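Local coordinates for protein TarM (Staphylococcus aureus subsp. aureus 21178, PDB 4X7R) that belongs to the group 1 glycosyl transferases of the GT-B clan and binds uridine-5'-diphosphate in the cleft between its two Rossmann-like domains, at residues Ser325-Thr330 against Ser359-Ile364; Ile333-Glu338 against Thr399-Gly404; His353-Gly358 against Phe378-Thr383. The protein carries 1 engineered substitution. One frame throughout, in Å; residues are numbered along the deposited sequence.

Contact 1: residues Ser325-Thr330 against Ser359-Ile364. With UDP (uridine-5'-diphosphate), chain E; SGN (2-deoxy-6-O-sulfo-2-(sulfoamino)-alpha-D-glucopyranose), chain C; 3YW ((2S)-2,3-dihydroxypropyl 2-acetamido-2-deoxy-alpha-D-glucopyranoside), chain F.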
loop_
_atom_site.group_PDB
_atom_site.type_symbol
_atom_site.label_atom_id
_atom_site.label_comp_id
_atom_site.label_asym_id
_atom_site.label_seq_id
_atom_site.Cartn_x
_atom_site.Cartn_y
_atom_site.Cartn_z
ATOM N N SER A 325 4.307 8.781 8.618
ATOM C CA SER A 325 3.216 7.831 8.373
ATOM C C SER A 325 2.415 8.152 7.109
ATOM O O SER A 325 2.623 9.197 6.479
ATOM C CB SER A 325 2.257 7.816 9.565
ATOM O OG SER A 325 1.409 8.954 9.576
ATOM N N ARG A 326 1.453 7.255 6.773
ATOM C CA ARG A 326 0.437 7.484 5.751
ATOM C C ARG A 326 -0.471 8.502 6.470
ATOM O O ARG A 326 -0.737 8.326 7.673
ATOM C CB ARG A 326 -0.393 6.214 5.503
ATOM C CG ARG A 326 0.308 5.112 4.752
ATOM C CD ARG A 326 -0.638 3.936 4.518
ATOM N NE ARG A 326 -1.037 3.295 5.776
ATOM C CZ ARG A 326 -2.292 3.079 6.153
ATOM N NH1 ARG A 326 -3.299 3.428 5.364
ATOM N NH2 ARG A 326 -2.551 2.504 7.319
ATOM N N MET A 327 -0.891 9.585 5.784
ATOM C CA MET A 327 -1.724 10.599 6.448
ATOM C C MET A 327 -3.185 10.191 6.354
ATOM O O MET A 327 -3.916 10.640 5.472
ATOM C CB MET A 327 -1.446 12.000 5.901
ATOM C CG MET A 327 -0.025 12.437 6.109
ATOM S SD MET A 327 0.031 14.222 6.049
ATOM C CE MET A 327 1.722 14.497 6.285
ATOM N N VAL A 328 -3.590 9.280 7.250
ATOM C CA VAL A 328 -4.927 8.687 7.260
ATOM C C VAL A 328 -5.647 8.880 8.594
ATOM O O VAL A 328 -4.979 9.072 9.609
ATOM C CB VAL A 328 -4.928 7.195 6.784
ATOM C CG1 VAL A 328 -4.569 7.071 5.310
ATOM C CG2 VAL A 328 -4.047 6.300 7.658
ATOM N N PRO A 329 -7.006 8.811 8.617
ATOM C CA PRO A 329 -7.744 9.045 9.872
ATOM C C PRO A 329 -7.314 8.269 11.117
ATOM O O PRO A 329 -7.323 8.850 12.192
ATOM C CB PRO A 329 -9.188 8.720 9.485
ATOM C CG PRO A 329 -9.265 9.065 8.045
ATOM C CD PRO A 329 -7.944 8.628 7.482
ATOM N N THR A 330 -6.929 6.980 10.991
ATOM C CA THR A 330 -6.542 6.161 12.160
ATOM C C THR A 330 -5.296 6.643 12.894
ATOM O O THR A 330 -5.134 6.363 14.080
ATOM C CB THR A 330 -6.499 4.681 11.832
ATOM O OG1 THR A 330 -5.518 4.487 10.833
ATOM C CG2 THR A 330 -7.832 4.137 11.377
ATOM N N SER A 359 -5.342 11.236 2.602
ATOM C CA SER A 359 -6.662 11.873 2.617
ATOM C C SER A 359 -6.853 13.065 3.553
ATOM O O SER A 359 -7.536 14.011 3.165
ATOM C CB SER A 359 -7.766 10.837 2.809
ATOM O OG SER A 359 -7.671 10.185 4.063
ATOM N N VAL A 360 -6.234 13.038 4.754
ATOM C CA VAL A 360 -6.340 14.086 5.780
ATOM C C VAL A 360 -5.315 15.237 5.667
ATOM O O VAL A 360 -5.453 16.214 6.409
ATOM C CB VAL A 360 -6.400 13.509 7.231
ATOM C CG1 VAL A 360 -7.487 12.444 7.381
ATOM C CG2 VAL A 360 -5.040 12.981 7.690
ATOM N N LYS A 361 -4.287 15.122 4.787
ATOM C CA LYS A 361 -3.229 16.143 4.635
ATOM C C LYS A 361 -3.736 17.588 4.542
ATOM O O LYS A 361 -3.217 18.448 5.259
ATOM C CB LYS A 361 -2.247 15.823 3.491
ATOM C CG LYS A 361 -0.970 16.668 3.558
ATOM C CD LYS A 361 0.020 16.365 2.450
ATOM C CE LYS A 361 1.326 17.086 2.685
ATOM N NZ LYS A 361 1.940 17.557 1.413
ATOM N N ASP A 362 -4.751 17.842 3.687
ATOM C CA ASP A 362 -5.338 19.177 3.513
ATOM C C ASP A 362 -6.057 19.679 4.769
ATOM O O ASP A 362 -5.873 20.839 5.154
ATOM C CB ASP A 362 -6.259 19.222 2.287
ATOM C CG ASP A 362 -5.541 19.021 0.967
ATOM O OD1 ASP A 362 -4.336 19.374 0.878
ATOM O OD2 ASP A 362 -6.189 18.549 0.005
ATOM N N LYS A 363 -6.837 18.784 5.432
ATOM C CA LYS A 363 -7.573 19.069 6.674
ATOM C C LYS A 363 -6.579 19.485 7.738
ATOM O O LYS A 363 -6.816 20.467 8.440
ATOM C CB LYS A 363 -8.399 17.850 7.160
ATOM C CG LYS A 363 -8.987 16.947 6.052
ATOM C CD LYS A 363 -10.262 17.512 5.400
ATOM C CE LYS A 363 -10.623 16.819 4.103
ATOM N NZ LYS A 363 -9.792 17.289 2.962
ATOM N N ILE A 364 -5.435 18.775 7.803
ATOM C CA ILE A 364 -4.337 19.020 8.746
ATOM C C ILE A 364 -3.629 20.346 8.449
ATOM O O ILE A 364 -3.334 21.073 9.393
ATOM C CB ILE A 364 -3.381 17.780 8.864
ATOM C CG1 ILE A 364 -4.119 16.527 9.427
ATOM C CG2 ILE A 364 -2.096 18.079 9.659
ATOM C CD1 ILE A 364 -4.885 16.695 10.787
HETATM N N1 UDP E . 6.774 5.560 5.239
HETATM C C2 UDP E . 7.801 6.094 4.482
HETATM N N3 UDP E . 7.680 7.433 4.196
HETATM C C4 UDP E . 6.649 8.272 4.559
HETATM C C5 UDP E . 5.589 7.639 5.302
HETATM C C6 UDP E . 5.681 6.332 5.614
HETATM O O2 UDP E . 8.754 5.434 4.090
HETATM O O4 UDP E . 6.708 9.479 4.258
HETATM C "C1'" UDP E . 6.964 4.173 5.732
HETATM C "C2'" UDP E . 7.612 4.084 7.111
HETATM O "O2'" UDP E . 9.026 4.124 7.011
HETATM C "C3'" UDP E . 7.115 2.720 7.592
HETATM C "C4'" UDP E . 5.730 2.617 6.960
HETATM O "O4'" UDP E . 5.704 3.550 5.854
HETATM O "O3'" UDP E . 7.944 1.599 7.280
HETATM C "C5'" UDP E . 4.585 2.893 7.900
HETATM O "O5'" UDP E . 4.466 1.735 8.757
HETATM P PA UDP E . 3.465 1.596 10.004
HETATM O O1A UDP E . 3.412 0.176 10.417
HETATM O O2A UDP E . 3.981 2.487 11.146
HETATM O O3A UDP E . 2.052 2.088 9.552
HETATM P PB UDP E . 1.111 1.716 8.307
HETATM O O1B UDP E . 1.245 0.250 7.988
HETATM O O2B UDP E . 1.500 2.544 7.078
HETATM O O3B UDP E . -0.331 1.988 8.688
HETATM C C1 SGN C . -5.341 0.234 2.033
HETATM C C2 SGN C . -5.276 1.662 2.649
HETATM C C3 SGN C . -4.236 2.563 1.917
HETATM C C4 SGN C . -2.884 1.848 1.717
HETATM C C5 SGN C . -3.078 0.419 1.152
HETATM C C6 SGN C . -1.749 -0.321 1.028
HETATM N N2 SGN C . -6.611 2.279 2.638
HETATM O O3 SGN C . -4.001 3.771 2.669
HETATM O O4 SGN C . -2.035 2.609 0.834
HETATM O O5 SGN C . -4.008 -0.363 1.985
HETATM O O6 SGN C . -1.150 -0.378 2.321
HETATM S S1 SGN C . -7.326 2.271 4.216
HETATM O O1S SGN C . -6.506 3.164 5.151
HETATM O O2S SGN C . -7.378 0.840 4.783
HETATM O O3S SGN C . -8.753 2.816 4.063
HETATM S S2 SGN C . 0.232 0.212 2.563
HETATM O O4S SGN C . 0.447 0.211 4.085
HETATM O O5S SGN C . 0.366 1.637 2.033
HETATM O O6S SGN C . 1.224 -0.705 1.851
HETATM O O3A 3YW F . -4.830 -1.850 5.595
HETATM C C4A 3YW F . -1.190 -1.896 6.484
HETATM C C5A 3YW F . -2.611 -1.396 6.394
HETATM O O5 3YW F . 0.728 -3.209 8.499
HETATM C C6A 3YW F . -3.527 -2.397 5.734
HETATM C C5 3YW F . 1.964 -2.837 9.123
HETATM C C6 3YW F . 2.981 -3.875 8.714
HETATM C C4 3YW F . 1.734 -2.727 10.629
HETATM O O6 3YW F . 2.596 -5.183 9.110
HETATM C C3 3YW F . 0.785 -1.561 10.884
HETATM O O4 3YW F . 2.966 -2.475 11.297
HETATM O O3 3YW F . 0.498 -1.410 12.274
HETATM O O7 3YW F . -2.915 -1.070 11.324
HETATM C C7 3YW F . -2.330 -0.186 10.706
HETATM C C8 3YW F . -2.831 1.226 10.673
HETATM N N2 3YW F . -1.204 -0.422 10.030
HETATM C C2 3YW F . -0.502 -1.695 10.070
HETATM C C1 3YW F . -0.338 -2.277 8.654
HETATM O O1 3YW F . -0.463 -1.370 7.597
HETATM O O2 3YW F . -2.623 -0.172 5.659
#
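An inverse gamma turn centred on Met327, in the loop that leaves strand 320-324 of the C-terminal Rossmann-like domain, packs through Met327 and Pro329 against Ser359, Val360 and Lys361, which lead into helix 361-370. The single hydrogen bond across the contact runs from Val360 N to Met327 O; at 3.4 Å it is weak, although nearly straight (169°). The two methyls of Val360 divide the loop between them. CG1 reaches 3.8 Å from Pro329 CD, whereas CG2 is turned to the gamma turn and lies 4.1 Å from Met327 CB. Beyond CG the methionine chain is extended, which carries SD to 3.6 Å from Lys361 CG. Here the sulfur meets the aliphatic part of the lysine, whose ammonium end leads away.

Arg326, the first residue of the same turn, serves the ligands. Its chain bends at chi3 (-65°), and NE donates to UDP O2B at 2.9 Å while NH2 donates to UDP O3B at 2.7 Å. The remaining terminal nitrogen, NH1, gives a bond of 2.8 Å to O3 of SGN and a longer one to its sulfamate oxygen O1S. Val328 CG2 covers one face of the guanidinium, and O2 of 3YW lies over the opposite face, toward the rim.

Paired bonds from NE and NH2 to one phosphate fix the rotation of the guanidinium and are consistent with Arg326 offsetting diphosphate charge, while the turn itself rests on the residues leading into the helix by largely apolar contacts.

Contact 2: residues Ile333-Glu338 against Thr399-Gly404. With 3YW ((2S)-2,3-dihydroxypropyl 2-acetamido-2-deoxy-alpha-D-glucopyranoside), chain F.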
loop_
_atom_site.group_PDB
_atom_site.type_symbol
_atom_site.label_atom_id
_atom_site.label_comp_id
_atom_site.label_asym_id
_atom_site.label_seq_id
_atom_site.Cartn_x
_atom_site.Cartn_y
_atom_site.Cartn_z
ATOM N N ILE A 333 -3.696 12.443 13.298
ATOM C CA ILE A 333 -2.741 13.552 13.181
ATOM C C ILE A 333 -3.405 14.846 13.697
ATOM O O ILE A 333 -2.704 15.742 14.165
ATOM C CB ILE A 333 -2.112 13.631 11.756
ATOM C CG1 ILE A 333 -1.430 12.280 11.409
ATOM C CG2 ILE A 333 -1.086 14.775 11.650
ATOM C CD1 ILE A 333 -1.347 11.922 9.974
ATOM N N ASP A 334 -4.763 14.877 13.727
ATOM C CA ASP A 334 -5.552 15.984 14.294
ATOM C C ASP A 334 -5.251 16.085 15.781
ATOM O O ASP A 334 -5.098 17.194 16.277
ATOM C CB ASP A 334 -7.062 15.808 14.032
ATOM C CG ASP A 334 -7.687 14.540 14.598
ATOM O OD1 ASP A 334 -7.304 13.435 14.147
ATOM O OD2 ASP A 334 -8.606 14.656 15.437
ATOM N N LEU A 335 -5.074 14.921 16.470
ATOM C CA LEU A 335 -4.710 14.868 17.892
ATOM C C LEU A 335 -3.260 15.295 18.087
ATOM O O LEU A 335 -2.945 15.933 19.087
ATOM C CB LEU A 335 -4.982 13.492 18.529
ATOM C CG LEU A 335 -6.450 13.163 18.862
ATOM C CD1 LEU A 335 -6.581 11.755 19.429
ATOM C CD2 LEU A 335 -7.035 14.144 19.869
ATOM N N LEU A 336 -2.398 15.003 17.098
ATOM C CA LEU A 336 -0.997 15.419 17.088
ATOM C C LEU A 336 -0.910 16.955 16.960
ATOM O O LEU A 336 -0.104 17.564 17.668
ATOM C CB LEU A 336 -0.206 14.702 15.969
ATOM C CG LEU A 336 1.239 15.164 15.718
ATOM C CD1 LEU A 336 2.093 15.071 16.977
ATOM C CD2 LEU A 336 1.864 14.408 14.576
ATOM N N ILE A 337 -1.756 17.572 16.088
ATOM C CA ILE A 337 -1.821 19.037 15.937
ATOM C C ILE A 337 -2.296 19.668 17.254
ATOM O O ILE A 337 -1.714 20.665 17.686
ATOM C CB ILE A 337 -2.653 19.506 14.707
ATOM C CG1 ILE A 337 -2.154 18.889 13.379
ATOM C CG2 ILE A 337 -2.733 21.042 14.613
ATOM C CD1 ILE A 337 -0.666 19.032 13.055
ATOM N N GLU A 338 -3.305 19.049 17.915
ATOM C CA GLU A 338 -3.820 19.494 19.220
ATOM C C GLU A 338 -2.735 19.390 20.286
ATOM O O GLU A 338 -2.644 20.270 21.142
ATOM C CB GLU A 338 -5.064 18.699 19.640
ATOM C CG GLU A 338 -6.334 19.144 18.929
ATOM C CD GLU A 338 -7.570 18.298 19.175
ATOM O OE1 GLU A 338 -7.842 17.950 20.348
ATOM O OE2 GLU A 338 -8.289 18.012 18.191
ATOM N N THR A 399 0.058 9.270 17.848
ATOM C CA THR A 399 -1.296 9.563 18.334
ATOM C C THR A 399 -2.261 8.542 17.728
ATOM O O THR A 399 -3.462 8.638 17.937
ATOM C CB THR A 399 -1.728 11.021 18.009
ATOM O OG1 THR A 399 -1.430 11.313 16.640
ATOM C CG2 THR A 399 -1.076 12.032 18.913
ATOM N N SER A 400 -1.730 7.562 16.997
ATOM C CA SER A 400 -2.507 6.513 16.324
ATOM C C SER A 400 -3.434 5.782 17.291
ATOM O O SER A 400 -3.045 5.504 18.428
ATOM C CB SER A 400 -1.585 5.528 15.619
ATOM O OG SER A 400 -2.357 4.661 14.808
ATOM N N GLN A 401 -4.665 5.514 16.845
ATOM C CA GLN A 401 -5.671 4.841 17.669
ATOM C C GLN A 401 -5.742 3.350 17.385
ATOM O O GLN A 401 -6.308 2.611 18.196
ATOM C CB GLN A 401 -7.062 5.488 17.490
ATOM C CG GLN A 401 -7.183 6.891 18.095
ATOM C CD GLN A 401 -7.528 6.939 19.555
ATOM O OE1 GLN A 401 -8.048 5.984 20.141
ATOM N NE2 GLN A 401 -7.314 8.097 20.161
ATOM N N TYR A 402 -5.253 2.911 16.211
ATOM C CA TYR A 402 -5.297 1.494 15.856
ATOM C C TYR A 402 -4.036 1.088 15.082
ATOM O O TYR A 402 -3.648 1.773 14.131
ATOM C CB TYR A 402 -6.553 1.148 15.009
ATOM C CG TYR A 402 -7.853 1.762 15.497
ATOM C CD1 TYR A 402 -8.648 1.109 16.437
ATOM C CD2 TYR A 402 -8.289 2.996 15.018
ATOM C CE1 TYR A 402 -9.843 1.672 16.893
ATOM C CE2 TYR A 402 -9.468 3.579 15.487
ATOM C CZ TYR A 402 -10.246 2.908 16.416
ATOM O OH TYR A 402 -11.402 3.483 16.876
ATOM N N GLU A 403 -3.420 -0.038 15.467
ATOM C CA GLU A 403 -2.267 -0.589 14.768
ATOM C C GLU A 403 -2.313 -2.112 14.849
ATOM O O GLU A 403 -2.949 -2.686 15.747
ATOM C CB GLU A 403 -0.917 -0.094 15.373
ATOM C CG GLU A 403 -0.595 1.390 15.271
ATOM C CD GLU A 403 -0.410 1.932 13.865
ATOM O OE1 GLU A 403 -0.132 1.136 12.938
ATOM O OE2 GLU A 403 -0.550 3.164 13.691
ATOM N N GLY A 404 -1.584 -2.731 13.944
ATOM C CA GLY A 404 -1.298 -4.153 13.956
ATOM C C GLY A 404 -0.015 -4.328 14.740
ATOM O O GLY A 404 0.125 -5.262 15.536
HETATM O O3A 3YW F . -4.830 -1.850 5.595
HETATM C C4A 3YW F . -1.190 -1.896 6.484
HETATM C C5A 3YW F . -2.611 -1.396 6.394
HETATM O O5 3YW F . 0.728 -3.209 8.499
HETATM C C6A 3YW F . -3.527 -2.397 5.734
HETATM C C5 3YW F . 1.964 -2.837 9.123
HETATM C C6 3YW F . 2.981 -3.875 8.714
HETATM C C4 3YW F . 1.734 -2.727 10.629
HETATM O O6 3YW F . 2.596 -5.183 9.110
HETATM C C3 3YW F . 0.785 -1.561 10.884
HETATM O O4 3YW F . 2.966 -2.475 11.297
HETATM O O3 3YW F . 0.498 -1.410 12.274
HETATM O O7 3YW F . -2.915 -1.070 11.324
HETATM C C7 3YW F . -2.330 -0.186 10.706
HETATM C C8 3YW F . -2.831 1.226 10.673
HETATM N N2 3YW F . -1.204 -0.422 10.030
HETATM C C2 3YW F . -0.502 -1.695 10.070
HETATM C C1 3YW F . -0.338 -2.277 8.654
HETATM O O1 3YW F . -0.463 -1.370 7.597
HETATM O O2 3YW F . -2.623 -0.172 5.659
#
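Thr399, just after strand 395-398, presses its side chain against Leu335 and Leu336 in the first turns of helix 333-346. Its CB lies 4.1 Å from Leu335 CB. From there the methyl CG2 goes to the helix backbone, 3.7 Å from Leu336 N, while the hydroxyl OG1 approaches Leu336 CB at the same distance of 3.7 Å. With chi1 at 47°, OG1 stands between the backbone N and the carbonyl carbon, and its hydrogen-bonding partners are the carbonyls of Lys331 and Arg332, immediately ahead of the helix. The methyl thus rests on the helix backbone, while the hydroxyl lies against Leu336 CB and bonds to the residues leading into the helix.

A second touch comes from Leu335, whose CD1 meets Gln401 NE2 at 3.8 Å, the two chains crossing at about a right angle. Gln401 bends sharply at chi2 (-85°) to bring its amide there, and its OE1 is hydrogen-bonded to Asn443 ND2. Ile446 and Met449 of helix 446-457 pack on Leu335 and Thr399 respectively.

Further along the loop, the Glu403 carboxylate is held by both oxygens. OE1 accepts a hydrogen bond of 2.7 Å from O3 of 3YW, while OE2 takes one of 2.6 Å from Ser400 OG, arriving on the anti side and 32° out of the carboxylate plane, and forms a salt bridge with Lys331. Gly404 N donates to the same O3 of 3YW at 3.0 Å.

No hydrogen bond joins the two segments directly; van der Waals packing, with the Thr399 hydroxyl bonds, holds the loop against the helix, whereas Ser400 and Lys331 act as a second shell that positions Glu403 for the ligand.

Contact 3: residues His353-Gly358 against Phe378-Thr383. With UDP (uridine-5'-diphosphate), chain E.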
loop_
_atom_site.group_PDB
_atom_site.type_symbol
_atom_site.label_atom_id
_atom_site.label_comp_id
_atom_site.label_asym_id
_atom_site.label_seq_id
_atom_site.Cartn_x
_atom_site.Cartn_y
_atom_site.Cartn_z
ATOM N N HIS A 353 7.899 17.905 12.652
ATOM C CA HIS A 353 8.107 17.508 11.258
ATOM C C HIS A 353 7.209 16.330 10.947
ATOM O O HIS A 353 7.422 15.232 11.476
ATOM C CB HIS A 353 9.575 17.122 11.007
ATOM C CG HIS A 353 10.545 18.264 10.997
ATOM N ND1 HIS A 353 11.804 18.122 10.444
ATOM C CD2 HIS A 353 10.421 19.522 11.482
ATOM C CE1 HIS A 353 12.400 19.289 10.613
ATOM N NE2 HIS A 353 11.606 20.160 11.232
ATOM N N ILE A 354 6.197 16.552 10.094
ATOM C CA ILE A 354 5.235 15.523 9.735
ATOM C C ILE A 354 5.431 15.104 8.282
ATOM O O ILE A 354 5.182 15.896 7.371
ATOM C CB ILE A 354 3.769 15.945 10.076
ATOM C CG1 ILE A 354 3.652 16.479 11.533
ATOM C CG2 ILE A 354 2.785 14.794 9.818
ATOM C CD1 ILE A 354 2.319 17.083 11.914
ATOM N N TYR A 355 5.880 13.853 8.071
ATOM C CA TYR A 355 6.113 13.285 6.746
ATOM C C TYR A 355 4.997 12.360 6.317
ATOM O O TYR A 355 4.400 11.676 7.154
ATOM C CB TYR A 355 7.446 12.526 6.700
ATOM C CG TYR A 355 8.664 13.425 6.729
ATOM C CD1 TYR A 355 9.219 13.842 7.937
ATOM C CD2 TYR A 355 9.276 13.843 5.547
ATOM C CE1 TYR A 355 10.351 14.653 7.970
ATOM C CE2 TYR A 355 10.413 14.653 5.571
ATOM C CZ TYR A 355 10.938 15.060 6.785
ATOM O OH TYR A 355 12.054 15.850 6.826
ATOM N N GLY A 356 4.766 12.314 5.010
ATOM C CA GLY A 356 3.769 11.452 4.394
ATOM C C GLY A 356 2.746 12.196 3.570
ATOM O O GLY A 356 2.803 13.425 3.454
ATOM N N GLU A 357 1.815 11.443 2.973
ATOM C CA GLU A 357 0.716 11.957 2.145
ATOM C C GLU A 357 -0.520 11.117 2.440
ATOM O O GLU A 357 -0.398 9.972 2.895
ATOM C CB GLU A 357 1.042 11.856 0.655
ATOM C CG GLU A 357 2.242 12.672 0.210
ATOM C CD GLU A 357 2.682 12.378 -1.202
ATOM O OE1 GLU A 357 2.328 11.305 -1.749
ATOM O OE2 GLU A 357 3.395 13.237 -1.769
ATOM N N GLY A 358 -1.695 11.678 2.176
ATOM C CA GLY A 358 -2.947 10.968 2.398
ATOM C C GLY A 358 -4.159 11.862 2.473
ATOM O O GLY A 358 -4.028 13.086 2.443
ATOM N N PHE A 378 5.404 21.520 10.415
ATOM C CA PHE A 378 5.690 21.480 8.983
ATOM C C PHE A 378 5.347 20.167 8.282
ATOM O O PHE A 378 5.933 19.122 8.575
ATOM C CB PHE A 378 7.153 21.892 8.714
ATOM C CG PHE A 378 7.540 23.213 9.342
ATOM C CD1 PHE A 378 7.322 24.411 8.672
ATOM C CD2 PHE A 378 8.109 23.260 10.612
ATOM C CE1 PHE A 378 7.671 25.630 9.258
ATOM C CE2 PHE A 378 8.442 24.483 11.201
ATOM C CZ PHE A 378 8.229 25.657 10.517
ATOM N N LEU A 379 4.401 20.239 7.338
ATOM C CA LEU A 379 3.968 19.116 6.510
ATOM C C LEU A 379 5.020 18.961 5.403
ATOM O O LEU A 379 4.984 19.656 4.382
ATOM C CB LEU A 379 2.556 19.386 5.948
ATOM C CG LEU A 379 1.359 18.730 6.659
ATOM C CD1 LEU A 379 1.435 18.847 8.190
ATOM C CD2 LEU A 379 0.054 19.309 6.158
ATOM N N LYS A 380 6.005 18.087 5.672
ATOM C CA LYS A 380 7.189 17.844 4.843
ATOM C C LYS A 380 7.053 16.879 3.657
ATOM O O LYS A 380 8.046 16.600 2.976
ATOM C CB LYS A 380 8.418 17.540 5.727
ATOM C CG LYS A 380 8.804 18.703 6.637
ATOM C CD LYS A 380 10.217 18.597 7.164
ATOM C CE LYS A 380 11.181 19.479 6.403
ATOM N NZ LYS A 380 12.539 19.460 7.009
ATOM N N GLY A 381 5.832 16.423 3.386
ATOM C CA GLY A 381 5.556 15.496 2.284
ATOM C C GLY A 381 6.111 14.095 2.494
ATOM O O GLY A 381 6.725 13.814 3.526
ATOM N N TYR A 382 5.909 13.204 1.509
ATOM C CA TYR A 382 6.388 11.823 1.581
ATOM C C TYR A 382 7.906 11.744 1.542
ATOM O O TYR A 382 8.547 12.486 0.794
ATOM C CB TYR A 382 5.774 10.953 0.460
ATOM C CG TYR A 382 5.998 9.467 0.660
ATOM C CD1 TYR A 382 5.089 8.696 1.379
ATOM C CD2 TYR A 382 7.127 8.839 0.154
ATOM C CE1 TYR A 382 5.293 7.332 1.571
ATOM C CE2 TYR A 382 7.345 7.476 0.343
ATOM C CZ TYR A 382 6.430 6.730 1.064
ATOM O OH TYR A 382 6.640 5.389 1.252
ATOM N N THR A 383 8.477 10.834 2.338
ATOM C CA THR A 383 9.917 10.602 2.359
ATOM C C THR A 383 10.258 9.181 1.901
ATOM O O THR A 383 9.688 8.209 2.417
ATOM C CB THR A 383 10.553 11.027 3.687
ATOM O OG1 THR A 383 11.966 10.896 3.571
ATOM C CG2 THR A 383 10.035 10.233 4.906
HETATM N N1 UDP E . 6.774 5.560 5.239
HETATM C C2 UDP E . 7.801 6.094 4.482
HETATM N N3 UDP E . 7.680 7.433 4.196
HETATM C C4 UDP E . 6.649 8.272 4.559
HETATM C C5 UDP E . 5.589 7.639 5.302
HETATM C C6 UDP E . 5.681 6.332 5.614
HETATM O O2 UDP E . 8.754 5.434 4.090
HETATM O O4 UDP E . 6.708 9.479 4.258
HETATM C "C1'" UDP E . 6.964 4.173 5.732
HETATM C "C2'" UDP E . 7.612 4.084 7.111
HETATM O "O2'" UDP E . 9.026 4.124 7.011
HETATM C "C3'" UDP E . 7.115 2.720 7.592
HETATM C "C4'" UDP E . 5.730 2.617 6.960
HETATM O "O4'" UDP E . 5.704 3.550 5.854
HETATM O "O3'" UDP E . 7.944 1.599 7.280
HETATM C "C5'" UDP E . 4.585 2.893 7.900
HETATM O "O5'" UDP E . 4.466 1.735 8.757
HETATM P PA UDP E . 3.465 1.596 10.004
HETATM O O1A UDP E . 3.412 0.176 10.417
HETATM O O2A UDP E . 3.981 2.487 11.146
HETATM O O3A UDP E . 2.052 2.088 9.552
HETATM P PB UDP E . 1.111 1.716 8.307
HETATM O O1B UDP E . 1.245 0.250 7.988
HETATM O O2B UDP E . 1.500 2.544 7.078
HETATM O O3B UDP E . -0.331 1.988 8.688
#
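Backbone hydrogen bonds join His353-Tyr355 to the neighbouring parallel strand at Phe378-Lys380, their short axes inclined at 34°. Ile354 sits at the centre: its N donates to Phe378 O at 3.0 Å, and its O accepts from Lys380 N at 2.9 Å. Gly356 N donates to Gly381 O at 2.9 Å. The backbone angles of Gly356 (phi 123°) are ones that call for glycine.

On the face bearing His353 and Tyr355, Lys380 makes two CH-pi contacts. It lies alongside the tyrosine, its CB 3.7 Å from the centroid of the Tyr355 ring, and, nearly extended at chi2 (-162°), it carries CD over the His353 ring, 4.0 Å from its centroid.

Apolar packing marks the other face, where Ile354 CB meets Leu379 CD1 at 4.2 Å.

Ligand bonds come from Thr383, which pairs with the uracil through its backbone, N giving 2.9 Å to UDP O4 and O receiving 2.8 Å from UDP N3. The Tyr382 ring presents a face to UDP N3, and its hydroxyl is hydrogen-bonded to Lys59 NZ and Lys15 O.

Strand 377-381 is one of the two edge strands of the six-stranded sheet. Strand 351-355 separates it from strand 320-324, helix 361-370 makes the beta-alpha-beta crossover and covers Leu379, and helix 333-346 packs on Ile354.

All three contacts lie in the C-terminal Rossmann-like domain, on or beside its parallel six-stranded sheet. The centres of contacts 1 and 2 are about 10 Å apart, as are those of contacts 1 and 3; contacts 2 and 3 stand about 15 Å apart. Along the chain the segments run 325-330, 333-338, 353-358, 359-364, 378-383 and 399-404, so contact 2 spans contact 3, and contact 1 interleaves with both. Backbone bonds probably tie Thr330 to Gln401 and Met327 to Glu357, and Ile354 CD1 packs against helix 333-346. Loops that follow neighbouring strands thus lie side by side near the ligands, with UDP touching contacts 1 and 3 and 3YW touching contacts 1 and 2.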